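Local atomic coordinates of beta-lactamase (Sphaerobacter thermophilus, PDB entry 4EWF), a protein that probably hydrolyses beta-lactams to substituted beta-amino acids, as a member of the class A beta-lactamase family. Residues Met139-Leu144 against Trp161-Asp166; Asp166-Val171 against Thr236-Val241. All blocks are in the same frame, centred on the assembly; numbering follows the deposited sequence.

Contact 1: residues Met139-Leu144 against Trp161-Asp166; sequences MRDSNL and WATPDD
Asp166 and Ser142 meet because each turns its polar group anti to its own carbonyl carbon, with chi1 of -78° and -60°. Ser142 OG then gives a hydrogen bond to Asp166 OD2 at 2.8 Å, on the anti lone pair. The backbone N of Asp141 donates to the same OD2, also at 2.8 Å, but on the syn lone pair. One carboxylate oxygen thus holds the type I turn from Met139 to Ser142. Selenomethionine Met139 crosses the Asp166 side chain at a slant, its CB 3.7 Å from Asp166 CG. Asp166 N donates to Thr163 OG1, the capping bond of Thr163 at the N-cap of helix 164-175. Thr163 CG2 lies against Asp141 CB at 3.6 Å. A water bridges Asp141 OD2, Thr163 OG1 and Asp166 OD1. At the other end Trp161 N donates to Asn143 OD1 over 2.9 Å, nearly straight at 163° but from above the amide plane. Asn143 N returns a longer bond to Trp161 O. The amide nitrogen of Asn143 is held elsewhere, by Ser145 OG and Glu159 O. Asp141 OD2 and Asp166 OD2 are 4.5 Å apart and carry like charges. The two donors on OD2 and the bridging water probably offset that repulsion, consistent with a charged Asp166 tying the loop to the helix start.

Contact 2: residues Asp166-Val171 against Thr236-Val241; sequences DYALAV and TLVVAV
Val171 lays its CB and CG1 over CG1 of Val238, and the two side chains run past one another, pointing opposite ways. The closest approach is Val171 CB to Val238 CG1, 3.8 Å. Val238 CG1 stands anti to its own backbone N, with chi1 at 174°, and this sends the methyl up to the helix. Its other branch, CG2, meets Val171 CG1 at 4.1 Å. One turn earlier the helix presents Ala168. Its CB sits 4.2 Å from Val238 CG1, so this one methyl touches two helix residues.

Ala240 is the second strand residue facing the helix. Its CB comes within 3.9 Å of Ala168 N and 4.2 Å of Tyr167 CB. Tyr167 touches the strand through CB, while its ring extends off the strand. Small side chains at Ala168 and Ala240 let the backbones come close here, with the two CA atoms 5.5 Å apart. The interface is apolar and buried.

The helix and strand axes pass 7.6 Å apart and run at 146°, closer to antiparallel than to parallel. This is helix-on-sheet packing in the sandwich of the class A fold. Strand 235-244 lies between strands 27-33 and 223-232 in the five-stranded antiparallel sheet. Val171 also reaches Val227 and Phe229 of strand 223-232, and Ala168 touches Thr31 of strand 27-33. The strand's other face, with Leu237, Val239 and Val241, packs on helix 249-266.

Helix 164-175 joins the two contacts. Contact 1 fastens its start to the loop after helix 127-136, and contact 2 lays its next turns on strand 235-244. Asp166 belongs to both, and their centres lie about 12 Å apart. Along the chain contact 1 is complete at Asp166, where the first segment of contact 2 begins. They also touch directly at Tyr167, whose CE2 is 3.4 Å from Ala162 CB and 3.6 Å from Met139 CE. The tyrosine therefore packs against Met139 of the loop and Ala162 of strand 161-162, with its CB on the sheet. Its side chain lies near, without touching, Ser52 and Lys55, an SxxK pattern that probably marks the active site as in class A relatives.

Contact 1: residues Met139-Leu144 against Trp161-Asp166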
# COMPACT_ATOMS: atom_id res chain seq x y z
N MSE A 139 -4.92 -0.24 -13.93
CA MSE A 139 -5.66 0.28 -12.78
C MSE A 139 -6.64 1.39 -13.20
O MSE A 139 -6.35 2.59 -13.04
CB MSE A 139 -4.69 0.81 -11.71
CG MSE A 139 -3.73 -0.26 -11.18
SE MSE A 139 -2.21 0.44 -10.19
CE MSE A 139 -3.10 1.20 -8.65
N ARG A 140 -7.79 0.99 -13.72
CA ARG A 140 -8.72 1.92 -14.38
C ARG A 140 -9.43 2.93 -13.48
O ARG A 140 -9.97 3.93 -13.98
CB ARG A 140 -9.77 1.15 -15.18
CG ARG A 140 -9.22 0.34 -16.35
CD ARG A 140 -8.27 1.18 -17.18
NE ARG A 140 -8.23 0.76 -18.58
CZ ARG A 140 -9.01 1.27 -19.53
NH1 ARG A 140 -9.88 2.23 -19.24
NH2 ARG A 140 -8.91 0.83 -20.78
N ASP A 141 -9.47 2.68 -12.17
CA ASP A 141 -10.27 3.54 -11.28
C ASP A 141 -9.44 4.22 -10.19
O ASP A 141 -9.98 4.67 -9.18
CB ASP A 141 -11.36 2.70 -10.62
CG ASP A 141 -12.32 2.11 -11.64
OD1 ASP A 141 -12.94 2.90 -12.37
OD2 ASP A 141 -12.42 0.86 -11.71
N SER A 142 -8.13 4.26 -10.39
CA SER A 142 -7.24 4.85 -9.39
C SER A 142 -6.47 6.04 -9.97
O SER A 142 -6.32 6.15 -11.18
CB SER A 142 -6.26 3.79 -8.89
OG SER A 142 -6.96 2.71 -8.30
N ASN A 143 -5.94 6.90 -9.10
CA ASN A 143 -5.23 8.07 -9.60
C ASN A 143 -4.38 8.71 -8.50
O ASN A 143 -4.61 8.48 -7.30
CB ASN A 143 -6.23 9.11 -10.11
CG ASN A 143 -7.07 9.72 -8.98
OD1 ASN A 143 -7.89 9.03 -8.36
ND2 ASN A 143 -6.84 11.01 -8.69
N LEU A 144 -3.41 9.51 -8.92
CA LEU A 144 -2.73 10.44 -8.03
C LEU A 144 -2.93 11.84 -8.60
O LEU A 144 -2.46 12.15 -9.69
CB LEU A 144 -1.24 10.12 -7.93
CG LEU A 144 -0.44 11.16 -7.14
CD1 LEU A 144 -0.87 11.12 -5.69
CD2 LEU A 144 1.05 10.92 -7.26
N TRP A 161 -8.14 8.47 -5.50
CA TRP A 161 -9.07 7.35 -5.35
C TRP A 161 -8.37 6.02 -5.60
O TRP A 161 -7.41 5.95 -6.35
CB TRP A 161 -10.27 7.50 -6.32
CG TRP A 161 -11.05 8.76 -6.05
CD1 TRP A 161 -11.10 9.89 -6.82
CD2 TRP A 161 -11.86 9.04 -4.89
NE1 TRP A 161 -11.89 10.85 -6.23
CE2 TRP A 161 -12.38 10.35 -5.04
CE3 TRP A 161 -12.21 8.30 -3.75
CZ2 TRP A 161 -13.23 10.94 -4.09
CZ3 TRP A 161 -13.05 8.88 -2.80
CH2 TRP A 161 -13.55 10.20 -2.98
N ALA A 162 -8.85 4.96 -4.95
CA ALA A 162 -8.35 3.62 -5.16
C ALA A 162 -9.50 2.63 -5.22
O ALA A 162 -10.58 2.91 -4.69
CB ALA A 162 -7.43 3.23 -4.02
N THR A 163 -9.27 1.47 -5.82
CA THR A 163 -10.16 0.33 -5.58
C THR A 163 -9.30 -0.83 -5.13
O THR A 163 -8.13 -0.91 -5.49
CB THR A 163 -10.97 -0.10 -6.83
OG1 THR A 163 -10.09 -0.67 -7.80
CG2 THR A 163 -11.70 1.07 -7.44
N PRO A 164 -9.88 -1.74 -4.33
CA PRO A 164 -9.11 -2.93 -3.93
C PRO A 164 -8.63 -3.71 -5.17
O PRO A 164 -7.47 -4.12 -5.21
CB PRO A 164 -10.13 -3.74 -3.11
CG PRO A 164 -11.16 -2.72 -2.63
CD PRO A 164 -11.25 -1.73 -3.78
N ASP A 165 -9.50 -3.88 -6.17
CA ASP A 165 -9.12 -4.56 -7.42
C ASP A 165 -7.85 -3.96 -8.03
O ASP A 165 -6.93 -4.69 -8.43
CB ASP A 165 -10.22 -4.46 -8.49
CG ASP A 165 -11.36 -5.45 -8.25
OD1 ASP A 165 -11.24 -6.33 -7.37
OD2 ASP A 165 -12.38 -5.33 -8.95
N ASP A 166 -7.83 -2.63 -8.15
CA ASP A 166 -6.69 -1.95 -8.76
C ASP A 166 -5.40 -2.16 -7.97
O ASP A 166 -4.34 -2.38 -8.54
CB ASP A 166 -6.96 -0.44 -8.87
CG ASP A 166 -7.89 -0.09 -10.04
OD1 ASP A 166 -8.38 -1.03 -10.72
OD2 ASP A 166 -8.13 1.12 -10.27
O HOH W 1 -11.40 -1.13 -10.11
O HOH W 2 -4.73 5.89 -6.12

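Contact 2: residues Asp166-Val171 against Thr236-Val241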
# COMPACT_ATOMS: atom_id res chain seq x y z
N ASP A 166 -7.83 -2.63 -8.15
CA ASP A 166 -6.69 -1.95 -8.76
C ASP A 166 -5.40 -2.16 -7.97
O ASP A 166 -4.34 -2.38 -8.54
CB ASP A 166 -6.96 -0.44 -8.87
CG ASP A 166 -7.89 -0.09 -10.04
OD1 ASP A 166 -8.38 -1.03 -10.72
OD2 ASP A 166 -8.13 1.12 -10.27
N TYR A 167 -5.49 -2.09 -6.65
CA TYR A 167 -4.29 -2.21 -5.83
C TYR A 167 -3.78 -3.65 -5.74
O TYR A 167 -2.58 -3.88 -5.56
CB TYR A 167 -4.45 -1.50 -4.46
CG TYR A 167 -4.09 -0.05 -4.66
CD1 TYR A 167 -2.83 0.41 -4.33
CD2 TYR A 167 -4.98 0.83 -5.28
CE1 TYR A 167 -2.46 1.72 -4.55
CE2 TYR A 167 -4.61 2.16 -5.53
CZ TYR A 167 -3.34 2.59 -5.16
OH TYR A 167 -2.93 3.89 -5.36
N ALA A 168 -4.67 -4.61 -5.93
CA ALA A 168 -4.22 -5.99 -6.05
C ALA A 168 -3.43 -6.16 -7.36
O ALA A 168 -2.38 -6.81 -7.37
CB ALA A 168 -5.40 -6.97 -5.96
N LEU A 169 -3.90 -5.55 -8.45
CA LEU A 169 -3.13 -5.61 -9.70
C LEU A 169 -1.73 -5.04 -9.49
O LEU A 169 -0.75 -5.56 -10.03
CB LEU A 169 -3.82 -4.84 -10.83
CG LEU A 169 -5.18 -5.34 -11.28
CD1 LEU A 169 -5.80 -4.36 -12.28
CD2 LEU A 169 -5.06 -6.76 -11.88
N ALA A 170 -1.64 -3.96 -8.73
CA ALA A 170 -0.36 -3.30 -8.51
C ALA A 170 0.63 -4.24 -7.82
O ALA A 170 1.78 -4.36 -8.24
CB ALA A 170 -0.53 -2.02 -7.68
N VAL A 171 0.18 -4.89 -6.76
CA VAL A 171 1.04 -5.83 -6.05
C VAL A 171 1.39 -7.02 -6.94
O VAL A 171 2.53 -7.48 -6.94
CB VAL A 171 0.37 -6.35 -4.74
CG1 VAL A 171 1.24 -7.41 -4.06
CG2 VAL A 171 0.09 -5.19 -3.79
N THR A 236 2.36 -17.28 -2.28
CA THR A 236 2.17 -15.87 -1.90
C THR A 236 0.71 -15.44 -1.93
O THR A 236 -0.01 -15.72 -2.89
CB THR A 236 2.99 -14.93 -2.82
OG1 THR A 236 4.38 -15.20 -2.64
CG2 THR A 236 2.71 -13.47 -2.47
N LEU A 237 0.29 -14.76 -0.87
CA LEU A 237 -1.04 -14.20 -0.78
C LEU A 237 -1.00 -12.70 -1.12
O LEU A 237 -0.22 -11.95 -0.53
CB LEU A 237 -1.56 -14.37 0.65
CG LEU A 237 -3.01 -13.94 0.86
CD1 LEU A 237 -3.92 -14.99 0.25
CD2 LEU A 237 -3.30 -13.77 2.34
N VAL A 238 -1.84 -12.25 -2.05
CA VAL A 238 -1.95 -10.81 -2.30
C VAL A 238 -3.16 -10.25 -1.55
O VAL A 238 -4.25 -10.79 -1.64
CB VAL A 238 -2.08 -10.48 -3.80
CG1 VAL A 238 -2.32 -9.00 -4.01
CG2 VAL A 238 -0.82 -10.95 -4.55
N VAL A 239 -2.95 -9.15 -0.82
CA VAL A 239 -4.00 -8.58 0.01
C VAL A 239 -4.16 -7.07 -0.18
O VAL A 239 -3.25 -6.30 0.09
CB VAL A 239 -3.71 -8.86 1.51
CG1 VAL A 239 -4.78 -8.19 2.40
CG2 VAL A 239 -3.64 -10.37 1.75
N ALA A 240 -5.33 -6.66 -0.65
CA ALA A 240 -5.63 -5.23 -0.74
C ALA A 240 -6.94 -4.96 0.00
O ALA A 240 -8.02 -5.33 -0.46
CB ALA A 240 -5.72 -4.80 -2.22
N VAL A 241 -6.85 -4.36 1.18
CA VAL A 241 -8.04 -4.09 1.97
C VAL A 241 -8.14 -2.60 2.27
O VAL A 241 -7.18 -1.99 2.74
CB VAL A 241 -8.01 -4.87 3.30
CG1 VAL A 241 -9.22 -4.54 4.16
CG2 VAL A 241 -7.96 -6.36 2.99